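Local coordinates for nicotinate-nucleotide diphosphorylase (Carboxylating) (PDB 5HUO), which catalyses the formation of nicotinate mononucleotide, CO2 and diphosphate from quinolinate and phosphoribosyl diphosphate, a step of NAD(+) biosynthesis, at residues D93-Q98 / L116-S121; Q37-L42 / F85-T90; F72-G77 / S305-T310. All coordinates share one frame; numbering follows the deposited sequence.

Contact 1 (D93-Q98 / L116-S121)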
loop_
_atom_site.group_PDB
_atom_site.type_symbol
_atom_site.label_atom_id
_atom_site.label_comp_id
_atom_site.label_asym_id
_atom_site.label_seq_id
_atom_site.Cartn_x
_atom_site.Cartn_y
_atom_site.Cartn_z
ATOM N N ASP A 93 14.568 12.023 9.773
ATOM C CA ASP A 93 15.921 12.528 9.645
ATOM C C ASP A 93 16.822 11.924 10.719
ATOM O O ASP A 93 16.404 11.107 11.490
ATOM C CB ASP A 93 15.893 14.078 9.703
ATOM C CG ASP A 93 17.195 14.729 9.197
ATOM O OD1 ASP A 93 17.910 14.090 8.386
ATOM O OD2 ASP A 93 17.574 15.817 9.672
ATOM N N GLU A 94 18.083 12.330 10.717
ATOM C CA GLU A 94 19.048 11.886 11.714
ATOM C C GLU A 94 18.926 12.799 12.902
ATOM O O GLU A 94 19.172 14.002 12.819
ATOM C CB GLU A 94 20.452 11.918 11.176
ATOM C CG GLU A 94 20.759 10.782 10.223
ATOM C CD GLU A 94 22.159 10.215 10.414
ATOM O OE1 GLU A 94 22.752 9.789 9.406
ATOM O OE2 GLU A 94 22.674 10.168 11.562
ATOM N N VAL A 95 18.450 12.233 13.990
ATOM C CA VAL A 95 18.137 12.996 15.167
ATOM C C VAL A 95 18.567 12.202 16.344
ATOM O O VAL A 95 18.328 11.009 16.412
ATOM C CB VAL A 95 16.627 13.282 15.267
ATOM C CG1 VAL A 95 16.269 13.980 16.569
ATOM C CG2 VAL A 95 16.161 14.151 14.101
ATOM N N THR A 96 19.179 12.866 17.304
ATOM C CA THR A 96 19.604 12.199 18.552
ATOM C C THR A 96 18.909 12.790 19.751
ATOM O O THR A 96 18.325 13.871 19.656
ATOM C CB THR A 96 21.115 12.289 18.752
ATOM O OG1 THR A 96 21.519 13.659 18.747
ATOM C CG2 THR A 96 21.820 11.550 17.634
ATOM N N PHE A 97 18.981 12.086 20.868
ATOM C CA PHE A 97 18.269 12.527 22.052
ATOM C C PHE A 97 19.122 12.489 23.261
ATOM O O PHE A 97 20.050 11.750 23.337
ATOM C CB PHE A 97 17.059 11.656 22.293
ATOM C CG PHE A 97 16.106 11.622 21.138
ATOM C CD1 PHE A 97 15.087 12.532 21.051
ATOM C CD2 PHE A 97 16.245 10.702 20.134
ATOM C CE1 PHE A 97 14.207 12.508 19.966
ATOM C CE2 PHE A 97 15.358 10.683 19.071
ATOM C CZ PHE A 97 14.355 11.586 18.980
ATOM N N GLN A 98 18.792 13.318 24.211
ATOM C CA GLN A 98 19.412 13.288 25.511
ATOM C C GLN A 98 18.288 13.208 26.524
ATOM O O GLN A 98 17.295 13.933 26.413
ATOM C CB GLN A 98 20.232 14.523 25.736
ATOM C CG GLN A 98 21.647 14.435 25.199
ATOM C CD GLN A 98 22.355 15.799 25.144
ATOM O OE1 GLN A 98 21.857 16.818 25.635
ATOM N NE2 GLN A 98 23.525 15.806 24.578
ATOM N N LEU A 116 12.820 15.274 27.713
ATOM C CA LEU A 116 13.823 14.986 26.699
ATOM C C LEU A 116 14.425 16.260 26.094
ATOM O O LEU A 116 13.771 17.287 26.011
ATOM C CB LEU A 116 13.200 14.195 25.542
ATOM C CG LEU A 116 13.314 12.703 25.509
ATOM C CD1 LEU A 116 13.062 12.266 24.079
ATOM C CD2 LEU A 116 14.646 12.141 25.945
ATOM N N GLU A 117 15.649 16.103 25.600
ATOM C CA GLU A 117 16.245 17.044 24.706
ATOM C C GLU A 117 16.387 16.376 23.391
ATOM O O GLU A 117 16.784 15.241 23.294
ATOM C CB GLU A 117 17.575 17.505 25.229
ATOM C CG GLU A 117 17.436 18.569 26.315
ATOM C CD GLU A 117 18.705 18.772 27.153
ATOM O OE1 GLU A 117 19.532 17.844 27.291
ATOM O OE2 GLU A 117 18.824 19.889 27.724
ATOM N N ILE A 118 15.987 17.095 22.369
ATOM C CA ILE A 118 16.043 16.611 20.996
ATOM C C ILE A 118 17.096 17.391 20.177
ATOM O O ILE A 118 17.016 18.612 20.071
ATOM C CB ILE A 118 14.692 16.748 20.279
ATOM C CG1 ILE A 118 13.607 16.042 21.025
ATOM C CG2 ILE A 118 14.764 16.137 18.867
ATOM C CD1 ILE A 118 12.833 16.935 21.962
ATOM N N ILE A 119 18.051 16.667 19.582
ATOM C CA ILE A 119 19.177 17.285 18.852
ATOM C C ILE A 119 19.232 16.865 17.399
ATOM O O ILE A 119 19.270 15.708 17.086
ATOM C CB ILE A 119 20.538 16.948 19.451
ATOM C CG1 ILE A 119 20.697 17.583 20.804
ATOM C CG2 ILE A 119 21.647 17.467 18.579
ATOM C CD1 ILE A 119 20.314 16.632 21.921
ATOM N N GLY A 120 19.242 17.857 16.538
ATOM C CA GLY A 120 19.309 17.631 15.111
ATOM C C GLY A 120 19.162 18.924 14.325
ATOM O O GLY A 120 19.124 20.022 14.876
ATOM N N SER A 121 18.943 18.796 13.030
ATOM C CA SER A 121 18.807 19.988 12.204
ATOM C C SER A 121 17.479 20.685 12.509
ATOM O O SER A 121 16.467 20.053 12.787
ATOM C CB SER A 121 18.897 19.694 10.718
ATOM O OG SER A 121 17.753 19.018 10.302
#

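Contact 2 (Q37-L42 / F85-T90)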
loop_
_atom_site.group_PDB
_atom_site.type_symbol
_atom_site.label_atom_id
_atom_site.label_comp_id
_atom_site.label_asym_id
_atom_site.label_seq_id
_atom_site.Cartn_x
_atom_site.Cartn_y
_atom_site.Cartn_z
ATOM N N GLN A 37 5.927 -2.401 14.489
ATOM C CA GLN A 37 4.560 -2.147 14.845
ATOM C C GLN A 37 4.092 -0.764 14.503
ATOM O O GLN A 37 2.926 -0.575 14.144
ATOM C CB GLN A 37 4.379 -2.297 16.330
ATOM C CG GLN A 37 4.171 -3.693 16.853
ATOM C CD GLN A 37 4.138 -3.748 18.378
ATOM O OE1 GLN A 37 5.031 -3.271 19.032
ATOM N NE2 GLN A 37 3.111 -4.382 18.940
ATOM N N ILE A 38 4.966 0.239 14.633
ATOM C CA ILE A 38 4.497 1.688 14.576
ATOM C C ILE A 38 4.883 2.498 13.352
ATOM O O ILE A 38 4.214 3.431 12.987
ATOM C CB ILE A 38 4.909 2.457 15.836
ATOM C CG1 ILE A 38 6.428 2.622 15.871
ATOM C CG2 ILE A 38 4.451 1.746 17.070
ATOM C CD1 ILE A 38 6.925 3.468 17.027
ATOM N N ASP A 39 5.944 2.073 12.682
ATOM C CA ASP A 39 6.472 2.849 11.559
ATOM C C ASP A 39 5.454 3.271 10.491
ATOM O O ASP A 39 5.427 4.434 10.115
ATOM C CB ASP A 39 7.628 2.135 10.900
ATOM C CG ASP A 39 8.940 2.322 11.638
ATOM O OD1 ASP A 39 8.959 2.788 12.797
ATOM O OD2 ASP A 39 9.992 1.950 11.032
ATOM N N ASP A 40 4.642 2.345 9.975
ATOM C CA ASP A 40 3.710 2.704 8.890
ATOM C C ASP A 40 2.741 3.755 9.305
ATOM O O ASP A 40 2.443 4.659 8.532
ATOM C CB ASP A 40 2.962 1.513 8.362
ATOM C CG ASP A 40 3.830 0.629 7.492
ATOM O OD1 ASP A 40 4.776 1.141 6.815
ATOM O OD2 ASP A 40 3.603 -0.607 7.513
ATOM N N THR A 41 2.287 3.662 10.544
ATOM C CA THR A 41 1.334 4.625 11.138
ATOM C C THR A 41 1.945 6.009 11.295
ATOM O O THR A 41 1.327 7.026 10.948
ATOM C CB THR A 41 0.895 4.161 12.543
ATOM O OG1 THR A 41 0.283 2.900 12.469
ATOM C CG2 THR A 41 -0.051 5.087 13.142
ATOM N N LEU A 42 3.175 6.055 11.797
ATOM C CA LEU A 42 3.880 7.351 11.958
ATOM C C LEU A 42 4.226 8.018 10.625
ATOM O O LEU A 42 4.049 9.205 10.454
ATOM C CB LEU A 42 5.150 7.209 12.769
ATOM C CG LEU A 42 5.124 6.561 14.163
ATOM C CD1 LEU A 42 6.294 7.041 14.974
ATOM C CD2 LEU A 42 3.879 6.800 14.913
ATOM N N PHE A 85 7.119 9.048 20.284
ATOM C CA PHE A 85 7.554 10.467 20.106
ATOM C C PHE A 85 8.905 10.558 19.400
ATOM O O PHE A 85 9.053 11.235 18.395
ATOM C CB PHE A 85 7.645 11.165 21.466
ATOM C CG PHE A 85 8.264 12.517 21.414
ATOM C CD1 PHE A 85 7.495 13.629 21.187
ATOM C CD2 PHE A 85 9.612 12.679 21.615
ATOM C CE1 PHE A 85 8.086 14.885 21.129
ATOM C CE2 PHE A 85 10.197 13.920 21.616
ATOM C CZ PHE A 85 9.448 15.030 21.356
ATOM N N GLN A 86 9.842 9.796 19.918
ATOM C CA GLN A 86 11.194 9.787 19.362
ATOM C C GLN A 86 11.229 9.314 17.901
ATOM O O GLN A 86 11.979 9.824 17.069
ATOM C CB GLN A 86 12.137 8.905 20.206
ATOM C CG GLN A 86 12.386 9.501 21.563
ATOM C CD GLN A 86 13.361 8.719 22.408
ATOM O OE1 GLN A 86 12.982 8.168 23.444
ATOM N NE2 GLN A 86 14.602 8.645 21.984
ATOM N N ARG A 87 10.445 8.277 17.643
ATOM C CA ARG A 87 10.490 7.577 16.341
ATOM C C ARG A 87 10.007 8.463 15.210
ATOM O O ARG A 87 10.472 8.377 14.106
ATOM C CB ARG A 87 9.679 6.272 16.416
ATOM C CG ARG A 87 9.783 5.432 15.167
ATOM C CD ARG A 87 11.194 4.999 14.872
ATOM N NE ARG A 87 11.251 4.124 13.732
ATOM C CZ ARG A 87 12.305 3.963 12.933
ATOM N NH1 ARG A 87 12.237 3.185 11.876
ATOM N NH2 ARG A 87 13.429 4.561 13.147
ATOM N N VAL A 88 9.112 9.361 15.520
ATOM C CA VAL A 88 8.634 10.318 14.514
ATOM C C VAL A 88 9.817 11.092 13.927
ATOM O O VAL A 88 9.905 11.280 12.705
ATOM C CB VAL A 88 7.625 11.312 15.084
ATOM C CG1 VAL A 88 7.266 12.365 14.060
ATOM C CG2 VAL A 88 6.366 10.610 15.527
ATOM N N PHE A 89 10.716 11.540 14.791
ATOM C CA PHE A 89 11.930 12.309 14.336
ATOM C C PHE A 89 12.887 11.438 13.546
ATOM O O PHE A 89 13.358 11.788 12.515
ATOM C CB PHE A 89 12.693 12.914 15.511
ATOM C CG PHE A 89 11.918 13.925 16.276
ATOM C CD1 PHE A 89 11.906 15.236 15.890
ATOM C CD2 PHE A 89 11.144 13.543 17.371
ATOM C CE1 PHE A 89 11.140 16.168 16.569
ATOM C CE2 PHE A 89 10.377 14.463 18.066
ATOM C CZ PHE A 89 10.396 15.782 17.666
ATOM N N THR A 90 13.097 10.262 14.053
ATOM C CA THR A 90 14.052 9.309 13.511
ATOM C C THR A 90 13.703 8.729 12.125
ATOM O O THR A 90 14.578 8.428 11.337
ATOM C CB THR A 90 14.217 8.190 14.530
ATOM O OG1 THR A 90 14.953 8.734 15.610
ATOM C CG2 THR A 90 14.999 7.112 14.015
#

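Contact 3 (F72-G77 / S305-T310)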
loop_
_atom_site.group_PDB
_atom_site.type_symbol
_atom_site.label_atom_id
_atom_site.label_comp_id
_atom_site.label_asym_id
_atom_site.label_seq_id
_atom_site.Cartn_x
_atom_site.Cartn_y
_atom_site.Cartn_z
ATOM N N PHE A 72 9.077 19.522 27.332
ATOM C CA PHE A 72 8.638 19.797 28.681
ATOM C C PHE A 72 7.237 19.252 28.934
ATOM O O PHE A 72 6.327 19.417 28.119
ATOM C CB PHE A 72 8.610 21.306 28.960
ATOM C CG PHE A 72 9.959 21.921 29.083
ATOM C CD1 PHE A 72 10.703 21.736 30.253
ATOM C CD2 PHE A 72 10.494 22.708 28.056
ATOM C CE1 PHE A 72 11.980 22.258 30.355
ATOM C CE2 PHE A 72 11.746 23.250 28.184
ATOM C CZ PHE A 72 12.489 23.017 29.324
ATOM N N ALA A 73 7.071 18.636 30.081
ATOM C CA ALA A 73 5.751 18.303 30.534
ATOM C C ALA A 73 5.092 19.580 30.990
ATOM O O ALA A 73 5.714 20.385 31.663
ATOM C CB ALA A 73 5.816 17.305 31.681
ATOM N N LYS A 74 3.822 19.756 30.669
ATOM C CA LYS A 74 3.083 20.971 31.058
ATOM C C LYS A 74 1.897 20.735 31.963
ATOM O O LYS A 74 1.115 21.631 32.237
ATOM C CB LYS A 74 2.667 21.711 29.814
ATOM C CG LYS A 74 3.864 22.411 29.201
ATOM C CD LYS A 74 4.141 23.702 30.001
ATOM C CE LYS A 74 5.620 24.192 29.996
ATOM N NZ LYS A 74 5.883 25.234 28.926
ATOM N N GLU A 75 1.812 19.524 32.491
ATOM C CA GLU A 75 0.642 19.061 33.218
ATOM C C GLU A 75 1.002 17.755 33.921
ATOM O O GLU A 75 1.763 16.962 33.391
ATOM C CB GLU A 75 -0.485 18.827 32.204
ATOM C CG GLU A 75 -1.820 18.439 32.794
ATOM C CD GLU A 75 -2.905 18.290 31.755
ATOM O OE1 GLU A 75 -2.669 18.545 30.551
ATOM O OE2 GLU A 75 -4.023 17.942 32.148
ATOM N N ALA A 76 0.437 17.541 35.088
ATOM C CA ALA A 76 0.750 16.383 35.884
ATOM C C ALA A 76 -0.016 15.152 35.435
ATOM O O ALA A 76 -1.194 15.237 35.082
ATOM C CB ALA A 76 0.468 16.648 37.336
ATOM N N GLY A 77 0.683 14.016 35.409
ATOM C CA GLY A 77 0.096 12.776 35.012
ATOM C C GLY A 77 1.119 11.687 34.815
ATOM O O GLY A 77 2.158 11.676 35.464
ATOM N N SER A 305 4.984 20.689 25.834
ATOM C CA SER A 305 5.435 21.604 24.835
ATOM C C SER A 305 6.901 21.374 24.520
ATOM O O SER A 305 7.647 20.833 25.284
ATOM C CB SER A 305 5.218 23.034 25.267
ATOM O OG SER A 305 6.315 23.477 26.066
ATOM N N MET A 306 7.287 21.787 23.328
ATOM C CA MET A 306 8.687 21.771 22.872
ATOM C C MET A 306 9.125 23.213 22.732
ATOM O O MET A 306 8.556 23.974 21.949
ATOM C CB MET A 306 8.842 21.089 21.548
ATOM C CG MET A 306 9.039 19.625 21.682
ATOM S SD MET A 306 9.017 18.753 20.106
ATOM C CE MET A 306 10.195 19.660 19.099
ATOM N N LYS A 307 10.122 23.576 23.512
ATOM C CA LYS A 307 10.544 24.957 23.648
ATOM C C LYS A 307 12.054 25.016 23.886
ATOM O O LYS A 307 12.720 23.993 24.092
ATOM C CB LYS A 307 9.771 25.630 24.833
ATOM C CG LYS A 307 8.647 26.544 24.419
ATOM C CD LYS A 307 7.512 26.556 25.422
ATOM C CE LYS A 307 6.251 27.258 24.842
ATOM N NZ LYS A 307 4.982 27.022 25.640
ATOM N N GLY A 308 12.580 26.231 23.878
ATOM C CA GLY A 308 13.972 26.453 24.205
ATOM C C GLY A 308 14.917 26.041 23.093
ATOM O O GLY A 308 15.979 25.465 23.357
ATOM N N LEU A 309 14.557 26.396 21.888
ATOM C CA LEU A 309 15.380 26.110 20.748
ATOM C C LEU A 309 16.645 26.957 20.779
ATOM O O LEU A 309 16.587 28.172 20.921
ATOM C CB LEU A 309 14.654 26.405 19.463
ATOM C CG LEU A 309 15.448 26.213 18.168
ATOM C CD1 LEU A 309 15.763 24.775 17.955
ATOM C CD2 LEU A 309 14.697 26.689 16.966
ATOM N N THR A 310 17.792 26.282 20.696
ATOM C CA THR A 310 19.097 26.934 20.684
ATOM C C THR A 310 19.967 26.227 19.702
ATOM O O THR A 310 19.942 25.014 19.604
ATOM C CB THR A 310 19.792 26.874 22.065
ATOM O OG1 THR A 310 20.054 25.513 22.399
ATOM C CG2 THR A 310 18.923 27.446 23.165
#

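Contact 1 (D93-Q98 / L116-S121)
Ile119 O is approached by three groups from segment 93-98. Thr96 N gives the main hydrogen bond at 2.9 Å, and Thr96 OG1 adds a weak one to the same oxygen. Val95 CA makes a CA-H...O contact with it as well. The Thr96 hydroxyl can do this because it lies between its own N and carbonyl carbon (chi1 57°), which also sets it against Ile119 CB.

Return bonds complete the antiparallel ladder. Ile119 N donates to Thr96 O at 2.8 Å. Gln98 and Glu117 form the next hydrogen-bonded pair, with Glu117 N 2.8 Å from Gln98 O. Between them, Phe97 and Ile118 make a non-hydrogen-bonded pair. Their side chains run side by side in the same direction, and Ile118 CG1 meets the edge of the ring 3.7 Å from Phe97 CE1. Leu116 CD1 approaches Phe97 CD1 obliquely. Val95 CG1 extends this apolar face, 3.5 Å from Ile118 CG2.

Beyond the ladder, Ser121 OG makes only a weak bond to Asp93 OD2. Both atoms are also hydrogen-bonded to Ser124 OG in the helix that Ser121 N-caps.

Strand 95-98 is an outer strand of the antiparallel sheet within this chain. Strand 114-119 bonds on its other edge to strand 66-73, while Val95, Phe97, Leu116 and Ile118 touch helix 82-92.

Contact 2 (Q37-L42 / F85-T90)
Arg87 reaches across to Asp39 and holds its carboxylate in a side-on bidentate salt bridge, at a helix-helix crossing in the N-terminal part of the quinolinate phosphoribosyltransferase fold. The local axes of 37-42 and 85-90 run 63° apart and come within 10.2 Å.

The two side chains cross at about a right angle, yet their flat groups lie only 26° from parallel. The carboxylate meets the guanidinium at its edge. Arg87 NE donates to Asp39 OD1 at 2.8 Å, and Arg87 NH1 donates to Asp39 OD2 at 2.7 Å. Both oxygens use their syn side, with the nitrogens somewhat out of the carboxylate plane. From the arginine's side the oxygens sit almost in the guanidinium plane. One bond to each oxygen restricts rotation of both groups.

The Arg87 chain bends at chi2 (61°) on its way to Asp39. Its aliphatic part runs past Ile38 and Leu42. Ile38 CD1 comes obliquely to Arg87 CG at 3.9 Å, and Leu42 CD1 touches Arg87 CB.

Leu42 also packs on Phe135 of helix 122-153. Asp40 forms a salt bridge with Arg47 of a second subunit. Across the helix pair, Leu42 and Val88 meet at about a right angle, with Leu42 CD1 3.6 Å from Val88 CG2.

Contact 3 (F72-G77 / S305-T310)
Phe72 and Ser305 form an antiparallel hydrogen-bonded pair, joined by two backbone bonds. Phe72 N donates to Ser305 O at 2.8 Å, and the bond is nearly straight (175° at the hydrogen). Ser305 N returns a bond to Phe72 O at 2.9 Å. The ladder goes on outside these residues in both directions. Lys307 is bonded to Ser70 through the backbone, and Lys74 to Asp303. Strand 66-73 ends at Ala73, and Lys74 to Ala76 are loop.

The pairing brings the C-terminal strand onto the sheet of the N-terminal domain. Strand 304-311 comes after the open alpha/beta barrel of the C-terminal domain, but it returns to this four-stranded antiparallel sheet. There it lies at the edge within this chain, next to strand 66-73. Met306 points to the other side of the sheet from Ser305 and packs on Phe85 and Phe89 of helix 82-92.

Polar side-chain contacts are weak. Lys74 bends at chi2 (-79°) and again at chi4, which brings its amine to Ser305 OG. Lys74 NZ then makes a weak hydrogen bond with Ser305 OG at 3.4 Å. The Lys307 chain arrives at about a right angle to that of Lys74. Lys74 NZ and Lys307 NZ are modelled 3.8 Å apart, two like charges whose exact positions carry little weight at this resolution. The Lys74 side chain also packs on Asp303.

Van der Waals contact is slight and lies beside the backbone pair. Phe72 CB rests 3.8 Å from Ser305 O. Ser305 O and Lys307 O lie oblique to the Phe72 ring. The nearest carbon-carbon approach of the ring to the Lys307 side chain is Phe72 CD2 to Lys307 CB, at 4.4 Å.

From the N terminus, segment 37-42 opens contact 2. Segment 72-77 then opens contact 3 before 85-90 closes contact 2, so these two contacts cross. Contact 1 follows in series after contact 2. It closes a short loop between 93-98 and 116-121, and this loop falls wholly within the long one that ends when 305-310 pairs with 72-77. Contacts 1 and 3 belong to one antiparallel sheet and involve its two outermost strands within this chain. Contact 2 holds helix 35-49 against helix 82-92. Helix 82-92 packs on the sheet through Phe85, Gln86 and Phe89, and so touches both of the other contacts.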